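Local coordinates for sepf-like protein (Archaeoglobus fulgidus, PDB 3ZIE) that is a SepF-like cell-division protein, probably related in function to the SepF proteins that anchor the Z ring to the membrane, at residues A6-L11 against A32-D37; G24-A29 against M69-I74. The protein carries 1 engineered substitution. All blocks are in the same frame, centred on the assembly; numbering follows the deposited sequence.

Contact 1 (A6-L11 against A32-D37); sequences AEVTGL and AFIKHD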
loop_
_atom_site.group_PDB
_atom_site.type_symbol
_atom_site.label_atom_id
_atom_site.label_comp_id
_atom_site.label_asym_id
_atom_site.label_seq_id
_atom_site.Cartn_x
_atom_site.Cartn_y
_atom_site.Cartn_z
ATOM N N ALA B 6 -2.703 -1.932 8.971
ATOM C CA ALA B 6 -2.589 -1.863 10.468
ATOM C C ALA B 6 -2.691 -0.410 10.930
ATOM O O ALA B 6 -2.141 0.456 10.291
ATOM C CB ALA B 6 -1.255 -2.456 10.962
ATOM N N GLU B 7 -3.434 -0.156 12.016
ATOM C CA GLU B 7 -3.519 1.173 12.638
ATOM C C GLU B 7 -2.621 1.085 13.852
ATOM O O GLU B 7 -2.980 0.415 14.842
ATOM C CB GLU B 7 -4.964 1.452 13.061
ATOM C CG GLU B 7 -5.891 1.687 11.863
ATOM C CD GLU B 7 -5.488 2.848 10.906
ATOM O OE1 GLU B 7 -4.830 3.836 11.300
ATOM O OE2 GLU B 7 -5.858 2.811 9.714
ATOM N N VAL B 8 -1.399 1.600 13.721
ATOM C CA VAL B 8 -0.373 1.351 14.752
ATOM C C VAL B 8 -0.509 2.454 15.805
ATOM O O VAL B 8 -0.240 3.634 15.498
ATOM C CB VAL B 8 1.088 1.350 14.170
ATOM C CG1 VAL B 8 2.122 1.124 15.329
ATOM C CG2 VAL B 8 1.224 0.260 13.107
ATOM N N THR B 9 -0.930 2.071 17.005
ATOM C CA THR B 9 -1.100 3.055 18.102
ATOM C C THR B 9 -0.133 2.855 19.284
ATOM O O THR B 9 -0.231 3.564 20.304
ATOM C CB THR B 9 -2.539 3.000 18.652
ATOM O OG1 THR B 9 -2.891 1.631 18.886
ATOM C CG2 THR B 9 -3.490 3.615 17.626
ATOM N N GLY B 10 0.804 1.918 19.135
ATOM C CA GLY B 10 1.734 1.511 20.206
ATOM C C GLY B 10 2.367 0.184 19.850
ATOM O O GLY B 10 2.173 -0.332 18.728
ATOM N N LEU B 11 3.054 -0.439 20.798
ATOM C CA LEU B 11 3.745 -1.684 20.502
ATOM C C LEU B 11 2.812 -2.918 20.401
ATOM O O LEU B 11 3.212 -3.979 19.929
ATOM C CB LEU B 11 4.851 -1.930 21.538
ATOM C CG LEU B 11 6.179 -1.194 21.257
ATOM C CD1 LEU B 11 6.902 -0.887 22.534
ATOM C CD2 LEU B 11 7.042 -2.087 20.378
ATOM N N ALA B 32 0.609 7.237 11.801
ATOM C CA ALA B 32 0.295 8.658 12.055
ATOM C C ALA B 32 0.202 8.963 13.528
ATOM O O ALA B 32 0.672 10.028 13.990
ATOM C CB ALA B 32 -1.064 9.041 11.364
ATOM N N PHE B 33 -0.414 8.033 14.261
ATOM C CA PHE B 33 -0.774 8.273 15.647
ATOM C C PHE B 33 0.401 8.418 16.587
ATOM O O PHE B 33 0.266 9.029 17.682
ATOM C CB PHE B 33 -1.720 7.188 16.194
ATOM C CG PHE B 33 -2.345 7.562 17.527
ATOM C CD1 PHE B 33 -3.283 8.620 17.606
ATOM C CD2 PHE B 33 -1.956 6.899 18.727
ATOM C CE1 PHE B 33 -3.860 8.999 18.862
ATOM C CE2 PHE B 33 -2.537 7.248 19.968
ATOM C CZ PHE B 33 -3.491 8.293 20.035
ATOM N N ILE B 34 1.519 7.787 16.207
ATOM C CA ILE B 34 2.681 7.722 17.075
ATOM C C ILE B 34 3.838 8.512 16.481
ATOM O O ILE B 34 4.959 8.412 16.989
ATOM C CB ILE B 34 3.136 6.248 17.339
ATOM C CG1 ILE B 34 3.501 5.506 16.026
ATOM C CG2 ILE B 34 2.102 5.487 18.137
ATOM C CD1 ILE B 34 4.240 4.118 16.187
ATOM N N LYS B 35 3.596 9.290 15.423
ATOM C CA LYS B 35 4.665 10.095 14.834
ATOM C C LYS B 35 5.230 11.121 15.832
ATOM O O LYS B 35 6.377 11.539 15.709
ATOM C CB LYS B 35 4.238 10.792 13.553
ATOM C CG LYS B 35 4.494 9.949 12.277
ATOM C CD LYS B 35 4.393 10.790 11.047
ATOM C CE LYS B 35 5.663 11.549 10.745
ATOM N NZ LYS B 35 6.423 10.928 9.609
ATOM N N HIS B 36 4.456 11.471 16.856
ATOM C CA HIS B 36 4.990 12.409 17.854
ATOM C C HIS B 36 5.197 11.780 19.198
ATOM O O HIS B 36 5.343 12.473 20.196
ATOM C CB HIS B 36 4.201 13.714 17.919
ATOM C CG HIS B 36 4.414 14.575 16.704
ATOM N ND1 HIS B 36 5.519 15.387 16.550
ATOM C CD2 HIS B 36 3.715 14.673 15.544
ATOM C CE1 HIS B 36 5.470 15.981 15.369
ATOM N NE2 HIS B 36 4.366 15.593 14.753
ATOM N N ASP B 37 5.231 10.451 19.238
ATOM C CA ASP B 37 5.743 9.767 20.434
ATOM C C ASP B 37 6.945 9.041 19.900
ATOM O O ASP B 37 6.858 7.859 19.620
ATOM C CB ASP B 37 4.777 8.751 21.023
ATOM C CG ASP B 37 5.324 8.113 22.298
ATOM O OD1 ASP B 37 6.583 8.144 22.603
ATOM O OD2 ASP B 37 4.485 7.553 23.022
HETATM O O HOH W 1 -1.373 5.360 13.509
#
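Where the neighbouring parallel strands 2-7 and 26-30 run out, the chain leaves each in a loop, and these two loops meet through Val8, Thr9, Phe33 and Ile34. The strands are joined by a beta-alpha-beta crossover through helix 14-22; being parallel, they end on the same side, and the contact lies at their C-terminal ends. With no direct hydrogen bond between the loops, a single water takes over where the strand pairing stops: it donates to Val8 O at 2.9 Å and accepts from Phe33 N at 2.9 Å.

On the inner side the contact is aliphatic. Ile34 CG1 sits between its own backbone N and carbonyl carbon (chi1 59°), which carries CD1 to within 3.8 Å of Val8 CG1, the two side chains meeting at a slant. The other branch, CG2, presses on the backbone instead and lies 3.6 Å from Thr9 C. A branched isoleucine suits this place because its two arms serve two neighbours, a valine and a peptide group. Further in, Val8 also touches Ile17 of helix 14-22 and Val44 of helix 38-55.

The outer side belongs to Phe33, whose ring is swung to the side opposite its backbone N (chi1 -168°). Thr9 CG2 approaches this ring at a slant, 3.8 Å from Phe33 CD2. Threonine suits the rim because its methyl can meet the ring while its hydroxyl is hydrogen-bonded to a residue just outside the segments. Behind Ile34 a type I turn, closed by Asp37 N on Ile34 O at 3.0 Å, leads to Asp37, the N-cap of helix 38-55.

The chemistry thus grades from a buried valine-isoleucine pair to an exposed threonine-phenylalanine pair, with the water supplying the polar link between the two backbones.

Contact 2 (G24-A29 against M69-I74); sequences GNIVVA and MTPTGI. Engineered in segment 69-74: Met69 (natural residue Ile).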
loop_
_atom_site.group_PDB
_atom_site.type_symbol
_atom_site.label_atom_id
_atom_site.label_comp_id
_atom_site.label_asym_id
_atom_site.label_seq_id
_atom_site.Cartn_x
_atom_site.Cartn_y
_atom_site.Cartn_z
ATOM N N GLY B 24 3.111 -14.755 4.740
ATOM C CA GLY B 24 3.330 -14.455 3.334
ATOM C C GLY B 24 2.448 -13.317 2.822
ATOM O O GLY B 24 2.323 -13.126 1.592
ATOM N N ASN B 25 1.797 -12.611 3.745
ATOM C CA ASN B 25 0.934 -11.456 3.411
ATOM C C ASN B 25 1.667 -10.108 3.495
ATOM O O ASN B 25 2.768 -10.038 4.068
ATOM C CB ASN B 25 -0.338 -11.494 4.264
ATOM C CG ASN B 25 -1.136 -12.770 4.029
ATOM O OD1 ASN B 25 -1.612 -13.442 4.992
ATOM N ND2 ASN B 25 -1.283 -13.137 2.769
ATOM N N ILE B 26 1.041 -9.055 2.934
ATOM C CA ILE B 26 1.614 -7.694 2.857
ATOM C C ILE B 26 0.872 -6.863 3.907
ATOM O O ILE B 26 -0.366 -6.992 4.054
ATOM C CB ILE B 26 1.457 -7.098 1.459
ATOM C CG1 ILE B 26 2.320 -7.918 0.454
ATOM C CG2 ILE B 26 1.798 -5.510 1.394
ATOM C CD1 ILE B 26 1.933 -7.732 -0.978
ATOM N N VAL B 27 1.614 -6.048 4.658
ATOM C CA VAL B 27 0.988 -5.146 5.620
ATOM C C VAL B 27 1.335 -3.709 5.282
ATOM O O VAL B 27 2.523 -3.391 5.049
ATOM C CB VAL B 27 1.464 -5.413 7.060
ATOM C CG1 VAL B 27 0.849 -4.381 8.035
ATOM C CG2 VAL B 27 1.131 -6.840 7.483
ATOM N N VAL B 28 0.309 -2.860 5.230
ATOM C CA VAL B 28 0.510 -1.426 5.104
ATOM C C VAL B 28 0.151 -0.872 6.490
ATOM O O VAL B 28 -0.974 -1.012 6.983
ATOM C CB VAL B 28 -0.333 -0.805 3.978
ATOM C CG1 VAL B 28 -0.070 0.774 3.871
ATOM C CG2 VAL B 28 0.050 -1.433 2.629
ATOM N N ALA B 29 1.140 -0.307 7.172
ATOM C CA ALA B 29 0.936 0.157 8.563
ATOM C C ALA B 29 0.797 1.672 8.645
ATOM O O ALA B 29 1.643 2.433 8.100
ATOM C CB ALA B 29 2.102 -0.344 9.432
HETATM N N MSE B 69 5.158 -2.921 4.223
HETATM C CA MSE B 69 6.010 -4.053 4.575
HETATM C C MSE B 69 5.674 -5.249 3.737
HETATM O O MSE B 69 4.493 -5.636 3.650
HETATM C CB MSE B 69 5.767 -4.376 6.056
HETATM C CG MSE B 69 6.214 -3.158 6.931
HETATM SE SE MSE B 69 6.031 -3.982 8.610
HETATM C CE MSE B 69 7.847 -5.017 8.090
ATOM N N THR B 70 6.689 -5.872 3.128
ATOM C CA THR B 70 6.403 -7.033 2.257
ATOM C C THR B 70 7.058 -8.306 2.801
ATOM O O THR B 70 8.096 -8.206 3.507
ATOM C CB THR B 70 6.912 -6.820 0.840
ATOM O OG1 THR B 70 8.306 -6.530 0.872
ATOM C CG2 THR B 70 6.181 -5.639 0.164
ATOM N N PRO B 71 6.492 -9.484 2.456
ATOM C CA PRO B 71 7.071 -10.725 2.898
ATOM C C PRO B 71 8.152 -11.217 1.931
ATOM O O PRO B 71 8.438 -10.555 0.913
ATOM C CB PRO B 71 5.868 -11.688 2.838
ATOM C CG PRO B 71 5.148 -11.206 1.549
ATOM C CD PRO B 71 5.191 -9.709 1.753
ATOM N N THR B 72 8.727 -12.386 2.224
ATOM C CA THR B 72 9.886 -12.878 1.447
ATOM C C THR B 72 9.542 -12.848 -0.043
ATOM O O THR B 72 8.441 -13.302 -0.441
ATOM C CB THR B 72 10.189 -14.337 1.845
ATOM O OG1 THR B 72 10.255 -14.426 3.272
ATOM C CG2 THR B 72 11.544 -14.867 1.219
ATOM N N GLY B 73 10.455 -12.304 -0.851
ATOM C CA GLY B 73 10.355 -12.413 -2.330
ATOM C C GLY B 73 9.372 -11.417 -2.947
ATOM O O GLY B 73 9.049 -11.529 -4.144
ATOM N N ILE B 74 8.830 -10.503 -2.144
ATOM C CA ILE B 74 8.009 -9.392 -2.700
ATOM C C ILE B 74 8.786 -8.134 -2.357
ATOM O O ILE B 74 9.250 -7.973 -1.225
ATOM C CB ILE B 74 6.514 -9.375 -2.209
ATOM C CG1 ILE B 74 5.792 -10.700 -2.601
ATOM C CG2 ILE B 74 5.774 -8.089 -2.733
ATOM C CD1 ILE B 74 4.333 -10.928 -2.033
#
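Pro71 lays its ring along the backbone of Gly24 and Asn25 and meets the side chain of Ile26 at a slant. Its CD is 3.6 Å from Ile26 CG1, while CG reaches Gly24 O at 3.4 Å. Gly24 suits this spot because its positive phi ends helix 14-22 in a Schellman motif, and its lack of a side chain fits that backbone. Lacking an N-H, the proline offers only carbon here: Asn25 O, 3.4 Å from Pro71 CD, is buried without a hydrogen-bond partner.

Ile26 works with both arms. CG2, anti to the backbone N, rests 3.5 Å from Met69 O; CG1, anti to the carbonyl carbon (chi1 -66°), extends past the proline and takes CD1 to Ile74 CD1, where the two isoleucines cross at about a right angle. Exchanging Pro71 for an alanine would probably open a gap beside Ile26 CG1 and Gly24 O, where CG and CD are lost, and remove the ring's restraint on the backbone at the start of the turn.

These side chains lie at the end of an antiparallel pairing between strands 26-30 and 66-70, the two central strands of this chain's four-stranded mixed sheet, with helices 14-22 and 38-55 on one face. Val27 and Met69 form a hydrogen-bonded pair, with Val27 N to Met69 O at 3.1 Å and Met69 N to Val27 O at 2.8 Å, the latter almost in line with the carbonyl (172°). Both side chains lie on the helix-covered face. Met69, an engineered selenomethionine replacing isoleucine, leads its end off to Ile17, Ile21, Leu48 and Leu51.

Beyond the strand, a type II turn from Pro71 to Ile74 brings the chain round, with Gly73 well suited to its positive phi. Thr70 OG1 spans it, donating to Ile74 O at 2.7 Å from above the carbonyl plane.

Contact 1 and contact 2 have centres 19 Å apart, on opposite sides of the chain's centre, yet they join through adjacent strands of one sheet. Strand 2-7 enters contact 1 and strand 26-30 enters contact 2; Ala6 N and Val28 O, 2.8 Å apart, are probably hydrogen-bonded between them. On the helix-covered face Val8 CG2 packs on Ala29 CB at 3.8 Å, and Ala6 CB lies 4.1 Å from Val27 CG1. Both contacts also reach the second subunit: Ala6 pairs with a strand of that chain, extending the sheet across the interface, whereas Ile26 meets Ile26 of the second subunit.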